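Nitroalkane oxidase (Podospora anserina, PDB 3MKH) oxidises primary and secondary nitroalkanes to aldehydes or ketones with its FAD cofactor, consuming oxygen and releasing nitrite and hydrogen peroxide. Local coordinates at residues 169-180 with 224-232. Numbering follows the deposited sequence.
Sequences MWATNCAGWDFK and FEVLRHVAT. With FAD (flavin-adenine dinucleotide), chain E.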
loop_
_atom_site.group_PDB
_atom_site.type_symbol
_atom_site.label_atom_id
_atom_site.label_comp_id
_atom_site.label_asym_id
_atom_site.label_seq_id
_atom_site.Cartn_x
_atom_site.Cartn_y
_atom_site.Cartn_z
ATOM N N MET A 169 -0.408 -5.068 -33.304
ATOM C CA MET A 169 0.319 -3.958 -32.705
ATOM C C MET A 169 1.028 -4.487 -31.474
ATOM O O MET A 169 0.549 -5.443 -30.857
ATOM C CB MET A 169 -0.664 -2.842 -32.323
ATOM C CG MET A 169 -0.010 -1.557 -31.790
ATOM S SD MET A 169 -1.268 -0.264 -31.559
ATOM C CE MET A 169 -0.315 1.025 -30.745
ATOM N N TRP A 170 2.180 -3.894 -31.165
ATOM C CA TRP A 170 2.980 -4.206 -29.980
ATOM C C TRP A 170 3.831 -5.474 -30.112
ATOM O O TRP A 170 4.559 -5.821 -29.189
ATOM C CB TRP A 170 2.116 -4.313 -28.715
ATOM C CG TRP A 170 1.344 -3.054 -28.337
ATOM C CD1 TRP A 170 -0.012 -2.879 -28.406
ATOM C CD2 TRP A 170 1.879 -1.835 -27.810
ATOM N NE1 TRP A 170 -0.347 -1.615 -27.982
ATOM C CE2 TRP A 170 0.792 -0.958 -27.598
ATOM C CE3 TRP A 170 3.172 -1.391 -27.505
ATOM C CZ2 TRP A 170 0.957 0.332 -27.097
ATOM C CZ3 TRP A 170 3.334 -0.104 -27.006
ATOM C CH2 TRP A 170 2.230 0.739 -26.804
ATOM N N ALA A 171 3.735 -6.171 -31.237
ATOM C CA ALA A 171 4.418 -7.456 -31.357
ATOM C C ALA A 171 5.891 -7.255 -31.666
ATOM O O ALA A 171 6.298 -6.989 -32.805
ATOM C CB ALA A 171 3.746 -8.340 -32.385
ATOM N N THR A 172 6.690 -7.380 -30.622
ATOM C CA THR A 172 8.093 -7.031 -30.689
ATOM C C THR A 172 8.824 -7.771 -31.813
ATOM O O THR A 172 8.729 -8.993 -31.919
ATOM C CB THR A 172 8.763 -7.323 -29.337
ATOM O OG1 THR A 172 8.067 -6.612 -28.304
ATOM C CG2 THR A 172 10.210 -6.908 -29.360
ATOM N N ASN A 173 9.543 -7.014 -32.641
ATOM C CA ASN A 173 10.345 -7.550 -33.747
ATOM C C ASN A 173 9.578 -7.877 -35.037
ATOM O O ASN A 173 10.209 -8.185 -36.046
ATOM C CB ASN A 173 11.105 -8.839 -33.344
ATOM C CG ASN A 173 12.189 -8.619 -32.304
ATOM O OD1 ASN A 173 12.675 -9.596 -31.692
ATOM N ND2 ASN A 173 12.601 -7.378 -32.110
ATOM N N CYS A 174 8.243 -7.837 -35.022
ATOM C CA CYS A 174 7.480 -8.388 -36.151
ATOM C C CYS A 174 7.802 -7.744 -37.506
ATOM O O CYS A 174 7.635 -8.376 -38.558
ATOM C CB CYS A 174 5.969 -8.321 -35.892
ATOM S SG CYS A 174 5.299 -6.633 -35.889
ATOM N N ALA A 175 8.280 -6.500 -37.485
ATOM C CA ALA A 175 8.534 -5.796 -38.742
ATOM C C ALA A 175 9.958 -5.987 -39.293
ATOM O O ALA A 175 10.251 -5.578 -40.416
ATOM C CB ALA A 175 8.191 -4.302 -38.591
ATOM N N GLY A 176 10.842 -6.618 -38.517
ATOM C CA GLY A 176 12.201 -6.883 -38.983
ATOM C C GLY A 176 13.098 -5.656 -38.959
ATOM O O GLY A 176 12.643 -4.558 -38.635
ATOM N N TRP A 177 14.372 -5.831 -39.311
ATOM C CA TRP A 177 15.332 -4.731 -39.254
ATOM C C TRP A 177 15.009 -3.606 -40.236
ATOM O O TRP A 177 15.306 -2.436 -39.965
ATOM C CB TRP A 177 16.750 -5.234 -39.518
ATOM C CG TRP A 177 17.236 -6.207 -38.499
ATOM C CD1 TRP A 177 17.520 -7.532 -38.703
ATOM C CD2 TRP A 177 17.502 -5.946 -37.114
ATOM N NE1 TRP A 177 17.952 -8.107 -37.533
ATOM C CE2 TRP A 177 17.944 -7.161 -36.541
ATOM C CE3 TRP A 177 17.414 -4.804 -36.305
ATOM C CZ2 TRP A 177 18.288 -7.271 -35.197
ATOM C CZ3 TRP A 177 17.758 -4.914 -34.956
ATOM C CH2 TRP A 177 18.199 -6.141 -34.421
ATOM N N ASP A 178 14.403 -3.965 -41.366
ATOM C CA ASP A 178 14.148 -3.006 -42.439
ATOM C C ASP A 178 12.657 -2.659 -42.534
ATOM O O ASP A 178 12.220 -1.994 -43.477
ATOM C CB ASP A 178 14.701 -3.513 -43.780
ATOM C CG ASP A 178 13.950 -4.720 -44.319
ATOM O OD1 ASP A 178 13.017 -5.223 -43.645
ATOM O OD2 ASP A 178 14.309 -5.173 -45.430
ATOM N N PHE A 179 11.882 -3.139 -41.560
ATOM C CA PHE A 179 10.469 -2.811 -41.460
ATOM C C PHE A 179 9.602 -3.423 -42.561
ATOM O O PHE A 179 8.468 -3.014 -42.760
ATOM C CB PHE A 179 10.290 -1.288 -41.384
ATOM C CG PHE A 179 11.016 -0.674 -40.222
ATOM C CD1 PHE A 179 10.912 -1.246 -38.961
ATOM C CD2 PHE A 179 11.810 0.445 -40.382
ATOM C CE1 PHE A 179 11.591 -0.702 -37.886
ATOM C CE2 PHE A 179 12.484 0.998 -39.306
ATOM C CZ PHE A 179 12.369 0.414 -38.056
ATOM N N LYS A 180 10.118 -4.424 -43.252
ATOM C CA LYS A 180 9.316 -5.091 -44.267
ATOM C C LYS A 180 8.978 -6.531 -43.874
ATOM O O LYS A 180 8.581 -7.337 -44.716
ATOM C CB LYS A 180 10.018 -5.029 -45.630
ATOM C CG LYS A 180 10.113 -3.610 -46.192
ATOM C CD LYS A 180 10.724 -3.624 -47.594
ATOM C CE LYS A 180 10.983 -2.211 -48.107
ATOM N NZ LYS A 180 9.794 -1.317 -47.938
ATOM N N PHE A 224 2.654 -6.673 -46.472
ATOM C CA PHE A 224 3.016 -6.268 -45.111
ATOM C C PHE A 224 3.283 -4.773 -45.094
ATOM O O PHE A 224 3.980 -4.253 -45.967
ATOM C CB PHE A 224 4.246 -7.036 -44.606
ATOM C CG PHE A 224 4.630 -6.706 -43.175
ATOM C CD1 PHE A 224 5.591 -5.746 -42.906
ATOM C CD2 PHE A 224 4.022 -7.356 -42.108
ATOM C CE1 PHE A 224 5.946 -5.426 -41.581
ATOM C CE2 PHE A 224 4.375 -7.057 -40.785
ATOM C CZ PHE A 224 5.338 -6.083 -40.528
ATOM N N GLU A 225 2.740 -4.077 -44.104
ATOM C CA GLU A 225 2.977 -2.637 -43.999
ATOM C C GLU A 225 3.056 -2.188 -42.551
ATOM O O GLU A 225 2.234 -2.589 -41.729
ATOM C CB GLU A 225 1.877 -1.847 -44.722
ATOM C CG GLU A 225 2.191 -0.340 -44.866
ATOM C CD GLU A 225 1.015 0.475 -45.398
ATOM O OE1 GLU A 225 0.071 -0.134 -45.952
ATOM O OE2 GLU A 225 1.028 1.723 -45.256
ATOM N N VAL A 226 4.059 -1.377 -42.237
ATOM C CA VAL A 226 4.091 -0.681 -40.961
ATOM C C VAL A 226 3.185 0.550 -41.057
ATOM O O VAL A 226 3.401 1.428 -41.889
ATOM C CB VAL A 226 5.519 -0.268 -40.575
ATOM C CG1 VAL A 226 5.504 0.618 -39.316
ATOM C CG2 VAL A 226 6.385 -1.521 -40.365
ATOM N N LEU A 227 2.155 0.597 -40.219
ATOM C CA LEU A 227 1.221 1.718 -40.234
ATOM C C LEU A 227 1.724 2.856 -39.352
ATOM O O LEU A 227 1.616 4.016 -39.727
ATOM C CB LEU A 227 -0.170 1.282 -39.766
ATOM C CG LEU A 227 -0.866 0.196 -40.603
ATOM C CD1 LEU A 227 -2.240 -0.100 -40.027
ATOM C CD2 LEU A 227 -0.972 0.643 -42.064
ATOM N N ARG A 228 2.240 2.518 -38.169
ATOM C CA ARG A 228 2.743 3.540 -37.256
ATOM C C ARG A 228 3.782 2.961 -36.328
ATOM O O ARG A 228 3.558 1.905 -35.712
ATOM C CB ARG A 228 1.604 4.170 -36.436
ATOM C CG ARG A 228 2.093 5.139 -35.368
ATOM C CD ARG A 228 0.943 5.879 -34.682
ATOM N NE ARG A 228 0.147 5.032 -33.791
ATOM C CZ ARG A 228 0.303 4.974 -32.469
ATOM N NH1 ARG A 228 1.242 5.696 -31.874
ATOM N NH2 ARG A 228 -0.475 4.185 -31.738
ATOM N N HIS A 229 4.925 3.640 -36.247
ATOM C CA HIS A 229 5.924 3.324 -35.234
ATOM C C HIS A 229 5.445 3.931 -33.922
ATOM O O HIS A 229 5.061 5.102 -33.880
ATOM C CB HIS A 229 7.298 3.906 -35.599
ATOM C CG HIS A 229 7.926 3.276 -36.808
ATOM N ND1 HIS A 229 8.553 2.048 -36.769
ATOM C CD2 HIS A 229 8.034 3.714 -38.087
ATOM C CE1 HIS A 229 9.010 1.750 -37.974
ATOM N NE2 HIS A 229 8.703 2.744 -38.796
ATOM N N VAL A 230 5.499 3.143 -32.851
ATOM C CA VAL A 230 4.991 3.562 -31.547
ATOM C C VAL A 230 6.146 4.028 -30.665
ATOM O O VAL A 230 7.068 3.262 -30.371
ATOM C CB VAL A 230 4.256 2.390 -30.834
ATOM C CG1 VAL A 230 3.611 2.861 -29.524
ATOM C CG2 VAL A 230 3.205 1.765 -31.763
ATOM N N ALA A 231 6.092 5.286 -30.248
ATOM C CA ALA A 231 7.086 5.858 -29.347
ATOM C C ALA A 231 6.698 5.515 -27.900
ATOM O O ALA A 231 5.537 5.649 -27.508
ATOM C CB ALA A 231 7.165 7.377 -29.549
ATOM N N THR A 232 7.678 5.074 -27.116
ATOM C CA THR A 232 7.438 4.552 -25.772
ATOM C C THR A 232 8.412 5.242 -24.799
ATOM O O THR A 232 9.491 5.664 -25.209
ATOM C CB THR A 232 7.620 2.974 -25.744
ATOM O OG1 THR A 232 8.951 2.625 -26.143
ATOM C CG2 THR A 232 6.651 2.287 -26.716
HETATM P PA FAD E . -5.835 -5.088 -23.373
HETATM O O1A FAD E . -6.786 -5.894 -24.135
HETATM O O2A FAD E . -5.159 -3.970 -24.033
HETATM O O5B FAD E . -6.583 -4.542 -22.060
HETATM C C5B FAD E . -6.316 -3.237 -21.551
HETATM C C4B FAD E . -6.885 -3.018 -20.137
HETATM O O4B FAD E . -8.315 -3.115 -20.186
HETATM C C3B FAD E . -6.433 -4.111 -19.172
HETATM O O3B FAD E . -5.215 -3.724 -18.535
HETATM C C2B FAD E . -7.558 -4.130 -18.153
HETATM O O2B FAD E . -7.332 -3.141 -17.154
HETATM C C1B FAD E . -8.791 -3.763 -18.980
HETATM N N9A FAD E . -9.519 -5.016 -19.324
HETATM C C8A FAD E . -9.739 -5.484 -20.549
HETATM N N7A FAD E . -10.411 -6.626 -20.480
HETATM C C5A FAD E . -10.626 -6.889 -19.197
HETATM C C6A FAD E . -11.267 -7.918 -18.521
HETATM N N6A FAD E . -11.826 -8.919 -19.188
HETATM N N1A FAD E . -11.315 -7.883 -17.186
HETATM C C2A FAD E . -10.762 -6.889 -16.514
HETATM N N3A FAD E . -10.145 -5.893 -17.127
HETATM C C4A FAD E . -10.059 -5.866 -18.461
HETATM N N1 FAD E . 2.535 -8.395 -27.829
HETATM C C2 FAD E . 2.786 -9.504 -28.626
HETATM O O2 FAD E . 1.857 -10.065 -29.188
HETATM N N3 FAD E . 4.086 -9.977 -28.778
HETATM C C4 FAD E . 5.149 -9.340 -28.142
HETATM O O4 FAD E . 6.293 -9.763 -28.288
HETATM C C4X FAD E . 4.898 -8.230 -27.347
HETATM N N5 FAD E . 5.939 -7.570 -26.688
HETATM C C5X FAD E . 5.721 -6.282 -26.189
HETATM C C6 FAD E . 6.788 -5.460 -25.838
HETATM C C7 FAD E . 6.553 -4.180 -25.349
HETATM C C7M FAD E . 7.715 -3.269 -24.965
HETATM C C8 FAD E . 5.249 -3.725 -25.210
HETATM C C8M FAD E . 4.977 -2.320 -24.674
HETATM C C9 FAD E . 4.187 -4.549 -25.553
HETATM C C9A FAD E . 4.420 -5.824 -26.045
HETATM N N10 FAD E . 3.354 -6.650 -26.396
HETATM C C10 FAD E . 3.595 -7.763 -27.192
HETATM C "C1'" FAD E . 1.978 -6.367 -25.921
HETATM C "C2'" FAD E . 1.739 -6.980 -24.541
HETATM O "O2'" FAD E . 1.842 -8.398 -24.614
HETATM C "C3'" FAD E . 0.383 -6.585 -23.935
HETATM O "O3'" FAD E . 0.355 -7.021 -22.583
HETATM C "C4'" FAD E . -0.823 -7.198 -24.661
HETATM O "O4'" FAD E . -1.131 -6.446 -25.827
HETATM C "C5'" FAD E . -2.051 -7.208 -23.742
HETATM O "O5'" FAD E . -2.324 -5.905 -23.225
HETATM P P FAD E . -3.363 -5.700 -22.033
HETATM O O1P FAD E . -3.088 -6.713 -21.008
HETATM O O2P FAD E . -3.368 -4.289 -21.647
HETATM O O3P FAD E . -4.751 -6.100 -22.751
HETATM O O HOH W 1 6.719 -1.533 -43.887
#
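In the beta domain of this acyl-CoA dehydrogenase relative, the loop 169-180, whose Trp170, Ala171 and Thr172 bind FAD, follows strand 161-168 and packs with Trp170 and Phe179 against strand 224-228 and the chain beyond it. At the flavin end, the Trp170 ring lies between the flavin methyl C8M and Val230: its CE3 lies 3.5 Å from C8M, while CH2 meets Val230 CG1 at 3.7 Å. The extended Met169, its CG anti to the backbone N (chi1 -175°), carries CE to Val230 CG2 and obliquely to the guanidinium of Arg228, whose NH2 is salt-bridged to Asp380 of the second subunit. Ile376 of that subunit packs on Trp170, placing this end at a subunit interface.

Farther from the flavin, two phenylalanines and a histidine meet aliphatic side chains. His229 drives CE1 over the centre of the Phe179 ring, an edge-to-face pair with centroids 4.5 Å apart and planes at 68°. Val226 CG2 touches both Ala175 CB, 3.8 Å away, and the carbonyl O of Phe179. The Phe224 ring sets CZ against Ala175 CA (3.7 Å) and presents its edge to that same oxygen. A water donates to Phe179 O (2.6 Å) and accepts from Val226 N, bridging the backbones. Replacing Phe179 with an alanine would probably leave the His229 edge without its aromatic face and the imidazole freer to turn.

No direct hydrogen bond joins the two segments; apolar and aromatic contacts, supplemented by one water, hold them together, so their fit probably depends chiefly on shape, from the partly exposed Phe179 to the isoalloxazine beside Trp170.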